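Local coordinates for protein serine racemase (Enterococcus faecalis, PDB 4ECL) that belongs to the alanine racemase family, whose members join a TIM-barrel domain to a C-terminal beta domain, and forms the cytoplasmic part of the VanTG protein, at residues 249-254 with 278-283; 297-302 with 331-336. All coordinates share one frame; numbering follows the deposited sequence.

Contact 1 of 2, residues 249-254 with 278-283; sequences AKVVLI and AILPIG
The pyrrolidine ring of Pro281 is packed on three sides by residues of 249-254. Val252 CG1 lies over one face, 3.8 Å from Pro281 CG, and Ala249 CB sits more loosely on the opposite face. Lys250 O meets the CG-CD edge almost in the ring plane, a tight approach of 3.0 Å to Pro281 CD. Ile279 is held through both its backbone N and its carbonyl O. Val252 N donates to Ile279 O at 2.9 Å in a nearly straight bond, 173° at the hydrogen, while Ile279 N gives a 2.8 Å bond to Leu253 O. Val251 CA-H also approaches Ile279 O, and Val252 CG2, placed between its own backbone N and carbonyl carbon (chi1 of CG1 -66°), closes to 3.2 Å of that oxygen. Val251 CG2 meets Leu280 CD2 at 3.8 Å, and Val251 CG1 rests on Ala278 CB. Strand 245-257 is interrupted here, at Val251 and Val252, while Pro281 centres an inverse gamma turn where strand 275-280 has ended. Tyr86 and Arg132 of the second subunit pack on Val252 and Ile279. Within this largely apolar surround, the two backbone bonds satisfy buried N-H and carbonyl groups despite the break in the strand.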
loop_
_atom_site.group_PDB
_atom_site.type_symbol
_atom_site.label_atom_id
_atom_site.label_comp_id
_atom_site.label_asym_id
_atom_site.label_seq_id
_atom_site.Cartn_x
_atom_site.Cartn_y
_atom_site.Cartn_z
ATOM N N ALA A 249 -16.137 3.877 5.000
ATOM C CA ALA A 249 -16.103 5.058 4.131
ATOM C C ALA A 249 -17.494 5.673 4.006
ATOM O O ALA A 249 -18.491 4.947 3.957
ATOM C CB ALA A 249 -15.533 4.705 2.752
ATOM N N LYS A 250 -17.558 7.003 3.969
ATOM C CA LYS A 250 -18.837 7.716 3.886
ATOM C C LYS A 250 -19.223 8.137 2.473
ATOM O O LYS A 250 -18.418 8.742 1.763
ATOM C CB LYS A 250 -18.836 8.928 4.827
ATOM C CG LYS A 250 -19.039 8.509 6.289
ATOM C CD LYS A 250 -18.771 9.645 7.252
ATOM C CE LYS A 250 -18.874 9.170 8.694
ATOM N NZ LYS A 250 -18.649 10.291 9.647
ATOM N N VAL A 251 -20.457 7.810 2.079
ATOM C CA VAL A 251 -21.002 8.188 0.772
ATOM C C VAL A 251 -20.910 9.695 0.530
ATOM O O VAL A 251 -21.282 10.500 1.383
ATOM C CB VAL A 251 -22.495 7.788 0.634
ATOM C CG1 VAL A 251 -23.021 8.200 -0.719
ATOM C CG2 VAL A 251 -22.689 6.286 0.863
ATOM N N VAL A 252 -20.402 10.074 -0.638
ATOM C CA VAL A 252 -20.234 11.487 -0.955
ATOM C C VAL A 252 -21.206 11.945 -2.026
ATOM O O VAL A 252 -21.359 13.143 -2.257
ATOM C CB VAL A 252 -18.804 11.779 -1.441
ATOM C CG1 VAL A 252 -17.821 11.542 -0.314
ATOM C CG2 VAL A 252 -18.480 10.906 -2.642
ATOM N N LEU A 253 -21.855 10.986 -2.682
ATOM C CA LEU A 253 -22.824 11.300 -3.720
ATOM C C LEU A 253 -23.701 10.104 -4.063
ATOM O O LEU A 253 -23.249 8.963 -4.024
ATOM C CB LEU A 253 -22.131 11.776 -5.000
ATOM C CG LEU A 253 -23.172 12.243 -6.022
ATOM C CD1 LEU A 253 -23.775 13.552 -5.531
ATOM C CD2 LEU A 253 -22.637 12.357 -7.432
ATOM N N ILE A 254 -24.958 10.382 -4.406
ATOM C CA ILE A 254 -25.858 9.364 -4.927
ATOM C C ILE A 254 -26.295 9.813 -6.304
ATOM O O ILE A 254 -26.593 10.971 -6.504
ATOM C CB ILE A 254 -27.068 9.119 -3.998
ATOM C CG1 ILE A 254 -26.611 8.442 -2.703
ATOM C CG2 ILE A 254 -28.096 8.224 -4.664
ATOM C CD1 ILE A 254 -26.816 9.288 -1.473
ATOM N N ALA A 278 -24.059 4.835 -5.245
ATOM C CA ALA A 278 -23.402 5.627 -4.221
ATOM C C ALA A 278 -21.919 5.708 -4.517
ATOM O O ALA A 278 -21.277 4.708 -4.848
ATOM C CB ALA A 278 -23.637 5.045 -2.845
ATOM N N ILE A 279 -21.366 6.903 -4.388
ATOM C CA ILE A 279 -19.940 7.077 -4.606
ATOM C C ILE A 279 -19.228 7.122 -3.265
ATOM O O ILE A 279 -19.590 7.918 -2.393
ATOM C CB ILE A 279 -19.655 8.364 -5.398
ATOM C CG1 ILE A 279 -20.432 8.349 -6.717
ATOM C CG2 ILE A 279 -18.173 8.510 -5.652
ATOM C CD1 ILE A 279 -20.042 7.200 -7.631
ATOM N N LEU A 280 -18.230 6.256 -3.108
ATOM C CA LEU A 280 -17.399 6.197 -1.908
ATOM C C LEU A 280 -16.009 6.761 -2.197
ATOM O O LEU A 280 -15.397 6.434 -3.212
ATOM C CB LEU A 280 -17.263 4.755 -1.429
ATOM C CG LEU A 280 -18.545 4.038 -0.996
ATOM C CD1 LEU A 280 -18.244 2.607 -0.592
ATOM C CD2 LEU A 280 -19.225 4.780 0.148
ATOM N N PRO A 281 -15.500 7.600 -1.296
ATOM C CA PRO A 281 -14.217 8.280 -1.467
ATOM C C PRO A 281 -13.093 7.397 -0.962
ATOM O O PRO A 281 -12.295 7.811 -0.122
ATOM C CB PRO A 281 -14.372 9.500 -0.571
ATOM C CG PRO A 281 -15.211 8.978 0.572
ATOM C CD PRO A 281 -16.144 7.956 -0.022
ATOM N N ILE A 282 -13.059 6.162 -1.447
ATOM C CA ILE A 282 -11.958 5.260 -1.163
ATOM C C ILE A 282 -11.588 4.508 -2.431
ATOM O O ILE A 282 -12.462 4.067 -3.184
ATOM C CB ILE A 282 -12.287 4.265 -0.041
ATOM C CG1 ILE A 282 -11.052 3.436 0.318
ATOM C CG2 ILE A 282 -13.428 3.334 -0.441
ATOM C CD1 ILE A 282 -11.341 2.424 1.457
ATOM N N GLY A 283 -10.288 4.387 -2.681
ATOM C CA GLY A 283 -9.815 3.708 -3.872
ATOM C C GLY A 283 -8.630 2.797 -3.610
ATOM O O GLY A 283 -8.317 2.477 -2.454
#

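Contact 2 of 2, residues 297-302 with 331-336; sequences SYVLIG and SIATLI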
loop_
_atom_site.group_PDB
_atom_site.type_symbol
_atom_site.label_atom_id
_atom_site.label_comp_id
_atom_site.label_asym_id
_atom_site.label_seq_id
_atom_site.Cartn_x
_atom_site.Cartn_y
_atom_site.Cartn_z
ATOM N N SER A 297 -16.523 -7.714 -5.101
ATOM C CA SER A 297 -16.881 -7.569 -3.699
ATOM C C SER A 297 -18.119 -6.673 -3.585
ATOM O O SER A 297 -18.597 -6.108 -4.576
ATOM C CB SER A 297 -15.721 -7.000 -2.872
ATOM O OG SER A 297 -15.811 -7.420 -1.506
ATOM N N TYR A 298 -18.640 -6.561 -2.373
ATOM C CA TYR A 298 -19.746 -5.665 -2.098
ATOM C C TYR A 298 -19.395 -4.902 -0.832
ATOM O O TYR A 298 -18.441 -5.240 -0.144
ATOM C CB TYR A 298 -21.043 -6.459 -1.906
ATOM C CG TYR A 298 -20.951 -7.542 -0.845
ATOM C CD1 TYR A 298 -21.138 -7.240 0.496
ATOM C CD2 TYR A 298 -20.673 -8.864 -1.187
ATOM C CE1 TYR A 298 -21.055 -8.221 1.471
ATOM C CE2 TYR A 298 -20.584 -9.852 -0.216
ATOM C CZ TYR A 298 -20.777 -9.522 1.110
ATOM O OH TYR A 298 -20.693 -10.485 2.089
ATOM N N VAL A 299 -20.151 -3.867 -0.513
ATOM C CA VAL A 299 -19.959 -3.241 0.782
ATOM C C VAL A 299 -21.253 -3.341 1.571
ATOM O O VAL A 299 -22.290 -3.725 1.027
ATOM C CB VAL A 299 -19.519 -1.783 0.644
ATOM C CG1 VAL A 299 -18.212 -1.698 -0.152
ATOM C CG2 VAL A 299 -20.606 -0.960 -0.036
ATOM N N LEU A 300 -21.197 -3.015 2.856
ATOM C CA LEU A 300 -22.408 -3.004 3.661
ATOM C C LEU A 300 -22.865 -1.568 3.908
ATOM O O LEU A 300 -22.110 -0.729 4.412
ATOM C CB LEU A 300 -22.215 -3.753 4.982
ATOM C CG LEU A 300 -21.809 -5.232 4.875
ATOM C CD1 LEU A 300 -21.646 -5.868 6.261
ATOM C CD2 LEU A 300 -22.793 -6.035 4.029
ATOM N N ILE A 301 -24.099 -1.292 3.519
ATOM C CA ILE A 301 -24.716 -0.002 3.790
ATOM C C ILE A 301 -26.111 -0.256 4.345
ATOM O O ILE A 301 -26.891 -1.008 3.754
ATOM C CB ILE A 301 -24.805 0.890 2.540
ATOM C CG1 ILE A 301 -23.404 1.267 2.049
ATOM C CG2 ILE A 301 -25.595 2.152 2.863
ATOM C CD1 ILE A 301 -23.382 1.995 0.709
ATOM N N GLY A 302 -26.408 0.362 5.485
ATOM C CA GLY A 302 -27.676 0.148 6.163
ATOM C C GLY A 302 -27.955 -1.328 6.392
ATOM O O GLY A 302 -29.100 -1.779 6.299
ATOM N N SER A 331 -23.757 8.521 4.692
ATOM C CA SER A 331 -23.984 7.145 5.127
ATOM C C SER A 331 -22.668 6.396 5.166
ATOM O O SER A 331 -21.834 6.523 4.264
ATOM C CB SER A 331 -24.960 6.408 4.208
ATOM O OG SER A 331 -26.282 6.880 4.391
ATOM N N ILE A 332 -22.495 5.620 6.228
ATOM C CA ILE A 332 -21.300 4.838 6.429
ATOM C C ILE A 332 -21.387 3.525 5.668
ATOM O O ILE A 332 -22.300 2.734 5.875
ATOM C CB ILE A 332 -21.077 4.568 7.917
ATOM C CG1 ILE A 332 -20.775 5.884 8.632
ATOM C CG2 ILE A 332 -19.910 3.596 8.118
ATOM C CD1 ILE A 332 -20.932 5.808 10.129
ATOM N N ALA A 333 -20.425 3.310 4.778
ATOM C CA ALA A 333 -20.259 2.020 4.128
ATOM C C ALA A 333 -19.172 1.221 4.859
ATOM O O ALA A 333 -18.100 1.744 5.163
ATOM C CB ALA A 333 -19.870 2.209 2.664
ATOM N N THR A 334 -19.455 -0.050 5.119
ATOM C CA THR A 334 -18.510 -0.942 5.776
ATOM C C THR A 334 -17.899 -1.858 4.718
ATOM O O THR A 334 -18.598 -2.685 4.131
ATOM C CB THR A 334 -19.234 -1.749 6.872
ATOM O OG1 THR A 334 -19.656 -0.847 7.899
ATOM C CG2 THR A 334 -18.325 -2.799 7.486
ATOM N N LEU A 335 -16.612 -1.678 4.438
ATOM C CA LEU A 335 -15.941 -2.484 3.423
ATOM C C LEU A 335 -15.318 -3.724 4.050
ATOM O O LEU A 335 -15.138 -4.757 3.396
ATOM C CB LEU A 335 -14.869 -1.663 2.690
ATOM C CG LEU A 335 -15.371 -0.457 1.893
ATOM C CD1 LEU A 335 -15.537 0.784 2.784
ATOM C CD2 LEU A 335 -14.454 -0.157 0.711
ATOM N N ILE A 336 -14.972 -3.599 5.323
ATOM C CA ILE A 336 -14.514 -4.727 6.120
ATOM C C ILE A 336 -15.115 -4.505 7.487
ATOM O O ILE A 336 -14.944 -3.424 8.058
ATOM C CB ILE A 336 -12.975 -4.755 6.276
ATOM C CG1 ILE A 336 -12.284 -5.045 4.942
ATOM C CG2 ILE A 336 -12.563 -5.813 7.307
ATOM C CD1 ILE A 336 -10.764 -4.957 5.010
HETATM O O HOH W 1 -15.578 -5.405 0.422
HETATM O O HOH W 2 -21.972 0.349 7.125
HETATM O O HOH W 3 -24.980 2.308 6.765
#
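Backbone bonds join Leu300 and Thr334, an antiparallel hydrogen-bonded pair: Leu300 N reaches Thr334 O at 2.9 Å, and Thr334 N reaches Leu300 O at 2.8 Å. Leu300 O also receives a CA-H contact from Ala333. Apolar contacts lie on the other face of the pair, where Ile301 CG1 stands 3.7 Å from Ala333 CB. With CG1 anti to the carbonyl carbon (chi1 -65°), the ethyl arm runs over that methyl group, and CD1 stays close to it. Further along, the Val299 and Leu335 side chains run alongside each other, Val299 CG1 meeting Leu335 CG at 3.7 Å. The strands belong to the mixed sheet of the C-terminal domain, in which 332-334 is flanked by 298-301 and 245-257; Leu335 and Ile336, both opposite Leu247 of strand 245-257, make a classic beta bulge where the chain changes direction. Waters bridge the two segments at each end and beside the central pair. One links Ser297 OG, Tyr298 O and Leu335 O; another lies within bonding distance of Leu300 O, Ile332 O and Thr334 OG1, with too few protons to serve every acceptor around it. The Thr334 hydroxyl is also bonded to Lys248 NZ. A third water accepts from Gly302 N at 2.7 Å and donates to Ile332 O.

Contacts 1 and 2 lie about 10 Å apart, centre to centre, in the same mixed sheet of the C-terminal domain. They follow one another along the chain: contact 1 is complete before contact 2 begins, with strand 298-301 next after 275-280. The two are joined because strand 245-257 also pairs with 332-334: Ala249 O is 2.7 Å from Ala333 N, and Val251 N is 2.9 Å from Ser331 O, both probable hydrogen bonds. Leu280 CD2 packs on Ala333 CB. The strands 275-280, 245-257, 332-334 and 298-301 thus make one continuous part of the sheet; contact 1 packs on the second subunit, whereas no other chain of the assembly touches contact 2.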